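Local coordinates for protein beta-1,4-mannanase (PDB 3VUP) that probably hydrolyses internal beta-1,4-mannosidic linkages of mannan in the digestive fluid of the sea hare, at residues K139-H151 with W206-A218. Sequence-based numbering, arbitrary orientation.
With SO4 (sulfate ion), chain H.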
ATOM      1  N   LYS A 139      12.447  17.329  -0.951  1.00  7.36           N
ATOM      2  CA  LYS A 139      13.426  17.155   0.120  1.00  7.81           C
ATOM      3  C   LYS A 139      13.499  15.741   0.698  1.00  7.59           C
ATOM      4  O   LYS A 139      14.496  15.390   1.336  1.00  7.71           O
ATOM      5  CB  LYS A 139      13.178  18.160   1.249  1.00  8.81           C
ATOM      6  CG  LYS A 139      13.417  19.605   0.861  1.00 11.88           C
ATOM      7  CD  LYS A 139      14.910  19.898   0.772  1.00 15.84           C
ATOM      8  CE  LYS A 139      15.195  21.391   0.706  1.00 19.02           C
ATOM      9  NZ  LYS A 139      16.613  21.689   1.068  1.00 21.02           N
ATOM     10  N   ALA A 140      12.450  14.945   0.507  1.00  7.14           N
ATOM     11  CA  ALA A 140      12.413  13.599   1.081  1.00  6.94           C
ATOM     12  C   ALA A 140      12.115  12.496   0.074  1.00  6.69           C
ATOM     13  O   ALA A 140      12.875  11.542  -0.032  1.00  6.80           O
ATOM     14  CB  ALA A 140      11.449  13.531   2.266  1.00  6.98           C
ATOM     15  N   LEU A 141      11.000  12.605  -0.644  1.00  5.96           N
ATOM     16  CA  LEU A 141      10.572  11.488  -1.488  1.00  6.16           C
ATOM     17  C   LEU A 141      11.538  11.223  -2.637  1.00  6.42           C
ATOM     18  O   LEU A 141      11.994  10.091  -2.821  1.00  6.13           O
ATOM     19  CB  LEU A 141       9.156  11.719  -2.019  1.00  6.62           C
ATOM     20  CG  LEU A 141       8.596  10.586  -2.881  1.00  6.79           C
ATOM     21  CD1 LEU A 141       8.519   9.263  -2.122  1.00  7.54           C
ATOM     22  CD2 LEU A 141       7.225  10.982  -3.391  1.00  8.00           C
ATOM     23  N   LYS A 142      11.842  12.254  -3.421  1.00  5.98           N
ATOM     24  CA  LYS A 142      12.765  12.053  -4.525  1.00  7.11           C
ATOM     25  C   LYS A 142      14.142  11.543  -4.053  1.00  6.57           C
ATOM     26  O   LYS A 142      14.674  10.602  -4.640  1.00  6.91           O
ATOM     27  CB  LYS A 142      12.854  13.283  -5.441  1.00  7.68           C
ATOM     28  CG  LYS A 142      11.591  13.523  -6.277  1.00  8.96           C
ATOM     29  CD  LYS A 142      11.718  14.790  -7.107  1.00 12.11           C
ATOM     30  CE  LYS A 142      10.547  14.986  -8.050  1.00 15.21           C
ATOM     31  NZ  LYS A 142      10.815  16.110  -8.986  1.00 18.10           N
ATOM     32  N   PRO A 143      14.719  12.132  -2.984  1.00  6.74           N
ATOM     33  CA  PRO A 143      15.991  11.559  -2.522  1.00  7.21           C
ATOM     34  C   PRO A 143      15.908  10.083  -2.120  1.00  6.80           C
ATOM     35  O   PRO A 143      16.814   9.311  -2.436  1.00  7.09           O
ATOM     36  CB  PRO A 143      16.345  12.441  -1.324  1.00  8.17           C
ATOM     37  CG  PRO A 143      15.763  13.779  -1.695  1.00  7.94           C
ATOM     38  CD  PRO A 143      14.466  13.455  -2.377  1.00  7.22           C
ATOM     39  N   ILE A 144      14.832   9.690  -1.450  1.00  6.93           N
ATOM     40  CA  ILE A 144      14.668   8.291  -1.070  1.00  6.95           C
ATOM     41  C   ILE A 144      14.550   7.386  -2.301  1.00  6.22           C
ATOM     42  O   ILE A 144      15.255   6.379  -2.422  1.00  6.77           O
ATOM     43  CB  ILE A 144      13.449   8.098  -0.142  1.00  7.19           C
ATOM     44  CG1 ILE A 144      13.711   8.743   1.227  1.00  7.54           C
ATOM     45  CG2 ILE A 144      13.120   6.613  -0.004  1.00  8.89           C
ATOM     46  CD1 ILE A 144      12.462   8.901   2.070  1.00  8.22           C
ATOM     47  N   VAL A 145      13.658   7.758  -3.212  1.00  6.34           N
ATOM     48  CA  VAL A 145      13.402   6.965  -4.407  1.00  6.55           C
ATOM     49  C   VAL A 145      14.653   6.854  -5.266  1.00  6.83           C
ATOM     50  O   VAL A 145      14.971   5.780  -5.788  1.00  7.96           O
ATOM     51  CB  VAL A 145      12.229   7.572  -5.203  1.00  7.03           C
ATOM     52  CG1 VAL A 145      12.101   6.934  -6.579  1.00  8.01           C
ATOM     53  CG2 VAL A 145      10.932   7.427  -4.416  1.00  7.99           C
ATOM     54  N   ASN A 146      15.369   7.963  -5.405  1.00  7.18           N
ATOM     55  CA  ASN A 146      16.602   7.954  -6.174  1.00  7.90           C
ATOM     56  C   ASN A 146      17.658   7.047  -5.556  1.00  7.78           C
ATOM     57  O   ASN A 146      18.380   6.344  -6.259  1.00  9.02           O
ATOM     58  CB  ASN A 146      17.158   9.364  -6.312  1.00  8.98           C
ATOM     59  CG  ASN A 146      18.430   9.397  -7.119  1.00 10.38           C
ATOM     60  OD1 ASN A 146      18.418   9.146  -8.326  1.00 10.79           O
ATOM     61  ND2 ASN A 146      19.541   9.696  -6.460  1.00 11.68           N
ATOM     62  N   HIS A 147      17.744   7.063  -4.231  1.00  7.74           N
ATOM     63  CA  HIS A 147      18.784   6.316  -3.538  1.00  8.18           C
ATOM     64  C   HIS A 147      18.644   4.806  -3.747  1.00  8.68           C
ATOM     65  O   HIS A 147      19.639   4.086  -3.790  1.00  9.72           O
ATOM     66  CB  HIS A 147      18.755   6.630  -2.048  1.00  9.25           C
ATOM     67  CG  HIS A 147      19.928   6.086  -1.303  1.00  9.93           C
ATOM     68  ND1 HIS A 147      21.182   6.647  -1.390  1.00 11.74           N
ATOM     69  CD2 HIS A 147      20.044   5.024  -0.471  1.00  9.82           C
ATOM     70  CE1 HIS A 147      22.020   5.959  -0.633  1.00 12.35           C
ATOM     71  NE2 HIS A 147      21.355   4.967  -0.069  1.00 11.34           N
ATOM     72  N   VAL A 148      17.407   4.333  -3.868  1.00  7.97           N
ATOM     73  CA  VAL A 148      17.141   2.907  -4.052  1.00  8.46           C
ATOM     74  C   VAL A 148      16.642   2.594  -5.459  1.00  8.13           C
ATOM     75  O   VAL A 148      16.095   1.515  -5.699  1.00  8.77           O
ATOM     76  CB  VAL A 148      16.145   2.363  -2.998  1.00  8.72           C
ATOM     77  CG1 VAL A 148      16.704   2.572  -1.592  1.00  9.73           C
ATOM     78  CG2 VAL A 148      14.752   2.997  -3.151  1.00  9.03           C
ATOM     79  N   LYS A 149      16.861   3.518  -6.390  1.00  8.48           N
ATOM     80  CA  LYS A 149      16.409   3.393  -7.777  0.66  8.96           C
ATOM     81  C   LYS A 149      16.790   2.034  -8.354  1.00  9.05           C
ATOM     82  O   LYS A 149      17.961   1.657  -8.287  1.00 10.01           O
ATOM     83  CB  LYS A 149      17.047   4.503  -8.625  0.66  9.46           C
ATOM     84  CG  LYS A 149      16.632   4.527 -10.091  0.66  9.57           C
ATOM     85  CD  LYS A 149      17.396   5.608 -10.851  0.66 11.50           C
ATOM     86  CE  LYS A 149      17.046   5.599 -12.333  0.66 13.29           C
ATOM     87  NZ  LYS A 149      17.965   6.454 -13.138  0.66 14.55           N
ATOM     88  N   GLY A 150      15.827   1.317  -8.919  1.00  8.83           N
ATOM     89  CA  GLY A 150      16.103   0.069  -9.591  1.00  8.78           C
ATOM     90  C   GLY A 150      16.347  -1.138  -8.711  1.00  9.03           C
ATOM     91  O   GLY A 150      16.615  -2.208  -9.245  1.00 10.16           O
ATOM     92  N   HIS A 151      16.249  -0.998  -7.392  1.00  8.89           N
ATOM     93  CA  HIS A 151      16.602  -2.105  -6.509  1.00  8.56           C
ATOM     94  C   HIS A 151      15.745  -3.333  -6.804  1.00  8.83           C
ATOM     95  O   HIS A 151      14.519  -3.246  -6.841  1.00  9.46           O
ATOM     96  CB  HIS A 151      16.444  -1.703  -5.045  1.00  8.32           C
ATOM     97  CG  HIS A 151      17.192  -2.589  -4.106  1.00  8.76           C
ATOM     98  ND1 HIS A 151      16.863  -3.913  -3.909  1.00  9.15           N
ATOM     99  CD2 HIS A 151      18.273  -2.346  -3.328  1.00  8.87           C
ATOM    100  CE1 HIS A 151      17.701  -4.443  -3.035  1.00  8.45           C
ATOM    101  NE2 HIS A 151      18.570  -3.515  -2.669  1.00  8.79           N
ATOM    102  N   TRP A 206       0.725  13.687  -7.349  1.00  5.02           N
ATOM    103  CA  TRP A 206       2.046  14.311  -7.335  1.00  5.63           C
ATOM    104  C   TRP A 206       3.116  13.344  -6.842  1.00  5.35           C
ATOM    105  O   TRP A 206       4.227  13.318  -7.368  1.00  5.59           O
ATOM    106  CB  TRP A 206       2.048  15.589  -6.499  1.00  6.06           C
ATOM    107  CG  TRP A 206       1.350  16.755  -7.150  1.00  5.98           C
ATOM    108  CD1 TRP A 206       0.512  16.730  -8.239  1.00  5.86           C
ATOM    109  CD2 TRP A 206       1.448  18.128  -6.754  1.00  7.02           C
ATOM    110  NE1 TRP A 206       0.082  18.004  -8.531  1.00  7.10           N
ATOM    111  CE2 TRP A 206       0.638  18.879  -7.634  1.00  7.39           C
ATOM    112  CE3 TRP A 206       2.133  18.793  -5.733  1.00  8.04           C
ATOM    113  CZ2 TRP A 206       0.500  20.264  -7.523  1.00  9.14           C
ATOM    114  CZ3 TRP A 206       1.992  20.162  -5.624  1.00  9.68           C
ATOM    115  CH2 TRP A 206       1.185  20.884  -6.517  1.00  9.36           C
ATOM    116  N   GLN A 207       2.789  12.537  -5.838  1.00  4.84           N
ATOM    117  CA  GLN A 207       3.777  11.586  -5.347  1.00  5.40           C
ATOM    118  C   GLN A 207       4.048  10.473  -6.355  1.00  5.30           C
ATOM    119  O   GLN A 207       5.198  10.092  -6.571  1.00  5.99           O
ATOM    120  CB  GLN A 207       3.370  11.026  -3.990  1.00  5.59           C
ATOM    121  CG  GLN A 207       3.389  12.057  -2.875  1.00  5.57           C
ATOM    122  CD  GLN A 207       2.922  11.457  -1.571  1.00  6.99           C
ATOM    123  OE1 GLN A 207       3.721  10.942  -0.795  1.00  7.51           O
ATOM    124  NE2 GLN A 207       1.617  11.486  -1.338  1.00  8.23           N
ATOM    125  N   ALA A 208       2.996   9.940  -6.964  1.00  5.09           N
ATOM    126  CA  ALA A 208       3.186   8.898  -7.959  1.00  5.20           C
ATOM    127  C   ALA A 208       4.043   9.391  -9.123  1.00  5.44           C
ATOM    128  O   ALA A 208       4.914   8.675  -9.602  1.00  5.37           O
ATOM    129  CB  ALA A 208       1.847   8.371  -8.453  1.00  5.78           C
ATOM    130  N   ASP A 209       3.797  10.624  -9.559  1.00  5.56           N
ATOM    131  CA  ASP A 209       4.548  11.187 -10.672  1.00  5.56           C
ATOM    132  C   ASP A 209       6.006  11.406 -10.284  1.00  6.02           C
ATOM    133  O   ASP A 209       6.914  11.122 -11.064  1.00  6.62           O
ATOM    134  CB  ASP A 209       3.915  12.492 -11.148  1.00  6.97           C
ATOM    135  CG  ASP A 209       4.613  13.070 -12.368  1.00  8.34           C
ATOM    136  OD1 ASP A 209       4.280  12.673 -13.507  1.00  9.20           O
ATOM    137  OD2 ASP A 209       5.485  13.943 -12.183  1.00  9.35           O
ATOM    138  N   ALA A 210       6.235  11.885  -9.068  1.00  6.03           N
ATOM    139  CA  ALA A 210       7.595  12.087  -8.590  1.00  6.82           C
ATOM    140  C   ALA A 210       8.368  10.771  -8.558  1.00  6.79           C
ATOM    141  O   ALA A 210       9.529  10.711  -8.969  1.00  7.43           O
ATOM    142  CB  ALA A 210       7.579  12.727  -7.215  1.00  7.95           C
ATOM    143  N   ILE A 211       7.721   9.718  -8.070  1.00  6.38           N
ATOM    144  CA  ILE A 211       8.360   8.409  -8.017  1.00  5.90           C
ATOM    145  C   ILE A 211       8.764   7.931  -9.410  1.00  6.19           C
ATOM    146  O   ILE A 211       9.901   7.520  -9.636  1.00  6.52           O
ATOM    147  CB  ILE A 211       7.462   7.376  -7.310  1.00  6.70           C
ATOM    148  CG1 ILE A 211       7.340   7.715  -5.822  1.00  7.48           C
ATOM    149  CG2 ILE A 211       7.999   5.953  -7.510  1.00  7.12           C
ATOM    150  CD1 ILE A 211       6.263   6.954  -5.116  1.00  7.84           C
ATOM    151  N   LYS A 212       7.833   8.004 -10.353  1.00  5.63           N
ATOM    152  CA  LYS A 212       8.089   7.477 -11.690  1.00  6.56           C
ATOM    153  C   LYS A 212       8.849   8.417 -12.634  1.00  7.05           C
ATOM    154  O   LYS A 212       9.180   8.040 -13.760  1.00  9.31           O
ATOM    155  CB  LYS A 212       6.824   6.895 -12.302  1.00  6.78           C
ATOM    156  CG  LYS A 212       6.455   5.579 -11.625  1.00  7.03           C
ATOM    157  CD  LYS A 212       5.245   4.895 -12.242  1.00  6.93           C
ATOM    158  CE  LYS A 212       3.947   5.542 -11.792  1.00  6.28           C
ATOM    159  NZ  LYS A 212       2.772   4.824 -12.349  1.00  7.13           N
ATOM    160  N   THR A 213       9.127   9.631 -12.175  1.00  7.04           N
ATOM    161  CA  THR A 213      10.086  10.499 -12.850  0.63  7.87           C
ATOM    162  C   THR A 213      11.492  10.139 -12.372  1.00  7.42           C
ATOM    163  O   THR A 213      12.444  10.105 -13.142  1.00 10.00           O
ATOM    164  CB  THR A 213       9.837  12.000 -12.548  0.63 10.11           C
ATOM    165  OG1 THR A 213       8.505  12.365 -12.916  0.63 11.62           O
ATOM    166  CG2 THR A 213      10.810  12.875 -13.322  0.63 10.45           C
ATOM    167  N   THR A 214      11.604   9.855 -11.081  1.00  7.43           N
ATOM    168  CA  THR A 214      12.891   9.599 -10.446  1.00  7.12           C
ATOM    169  C   THR A 214      13.380   8.169 -10.682  1.00  6.41           C
ATOM    170  O   THR A 214      14.565   7.945 -10.944  1.00  7.52           O
ATOM    171  CB  THR A 214      12.783   9.913  -8.949  1.00  7.54           C
ATOM    172  OG1 THR A 214      12.383  11.276  -8.787  1.00  9.98           O
ATOM    173  CG2 THR A 214      14.104   9.701  -8.249  1.00  8.62           C
ATOM    174  N   ASP A 215      12.459   7.214 -10.583  1.00  5.98           N
ATOM    175  CA  ASP A 215      12.736   5.814 -10.890  1.00  6.43           C
ATOM    176  C   ASP A 215      11.632   5.333 -11.824  1.00  6.40           C
ATOM    177  O   ASP A 215      10.610   4.803 -11.373  1.00  6.31           O
ATOM    178  CB  ASP A 215      12.759   4.964  -9.619  1.00  6.80           C
ATOM    179  CG  ASP A 215      13.117   3.508  -9.892  1.00  6.97           C
ATOM    180  OD1 ASP A 215      13.321   3.140 -11.076  1.00  7.53           O
ATOM    181  OD2 ASP A 215      13.188   2.721  -8.919  1.00  7.49           O
ATOM    182  N   PRO A 216      11.819   5.549 -13.137  1.00  6.79           N
ATOM    183  CA  PRO A 216      10.739   5.272 -14.086  1.00  7.12           C
ATOM    184  C   PRO A 216      10.270   3.824 -14.116  1.00  7.07           C
ATOM    185  O   PRO A 216       9.145   3.577 -14.537  1.00  7.76           O
ATOM    186  CB  PRO A 216      11.345   5.659 -15.431  1.00  9.28           C
ATOM    187  CG  PRO A 216      12.426   6.601 -15.119  1.00 10.51           C
ATOM    188  CD  PRO A 216      12.958   6.233 -13.773  1.00  8.12           C
ATOM    189  N   GLY A 217      11.107   2.893 -13.672  1.00  6.85           N
ATOM    190  CA  GLY A 217      10.723   1.496 -13.609  1.00  7.22           C
ATOM    191  C   GLY A 217      10.056   1.038 -12.325  1.00  6.76           C
ATOM    192  O   GLY A 217       9.732  -0.143 -12.199  1.00  7.58           O
ATOM    193  N   ALA A 218       9.841   1.950 -11.381  1.00  5.96           N
ATOM    194  CA  ALA A 218       9.147   1.602 -10.145  1.00  6.59           C
ATOM    195  C   ALA A 218       7.641   1.513 -10.347  1.00  6.34           C
ATOM    196  O   ALA A 218       7.070   2.207 -11.189  1.00  6.97           O
ATOM    197  CB  ALA A 218       9.472   2.615  -9.052  1.00  8.00           C
TER
HETATM  198  S   SO4 H 406       8.079  18.313 -10.205  1.00 19.37           S
HETATM  199  O1  SO4 H 406       7.827  18.631  -8.802  1.00 21.82           O
HETATM  200  O2  SO4 H 406       6.813  18.194 -10.942  1.00 15.49           O
HETATM  201  O3  SO4 H 406       8.884  19.365 -10.818  1.00 20.75           O
HETATM  202  O4  SO4 H 406       8.813  17.050 -10.281  1.00 19.91           O
HETATM  203  O   HOH W   1      12.531   3.608  -6.262  1.00 10.36           O
HETATM  204  O   HOH W   2      16.893   9.420 -10.598  1.00 13.70           O
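V145 and I211 come together where helices 139-147 and 206-214 run side by side in the same general direction, their axes 9.2 Å apart at closest approach and crossing at -36°. The apolar seam starts at L141, whose CD2 touches CB of Q207 at 3.9 Å and also meets A210 CB and I211 CG1; the amide oxygen of Q207 is hydrogen-bonded to W111. One turn later the two methyls of V145 divide the work. CG1, anti to the backbone N (chi1 169°), packs 3.7 Å from CB of D215 and also against T214 CG2, while CG2 touches I211 CG1, the two side chains crossing at about a right angle. T214 is wedged between two neighbours by its two branches: CG2 lies 3.6 Å from CB of N146, and OG1 sits over the aliphatic stem of K142; a water bridges N146 OD1 and T214 O. The extended K142 chain passes A210 CB and ends in a hydrogen bond of 2.6 Å from NZ to O4 of a sulfate, probably from the crystallisation liquor, which Q134 and K251 also bind. Past the helix ends the carboxylate of D215 takes over. G150 N donates to D215 OD2 over 3.0 Å, nearly straight at 167° but from above the carboxylate plane, and CG of K149 packs 3.7 Å from D215 CG; a second water bonded to OD2 reaches V145 O weakly, and OD1 forms a salt bridge with R1. With the carboxylate of D215 cut back to an alanine, the G150 amide is likely to lose this acceptor and R1 its charged mate. Helices 130-147 and 197-214 precede the adjacent parallel strands 157-161 and 220-224, and I211 also rests on W157 and L159: this is the packing of neighbouring outer helices in a (beta/alpha)8 TIM barrel.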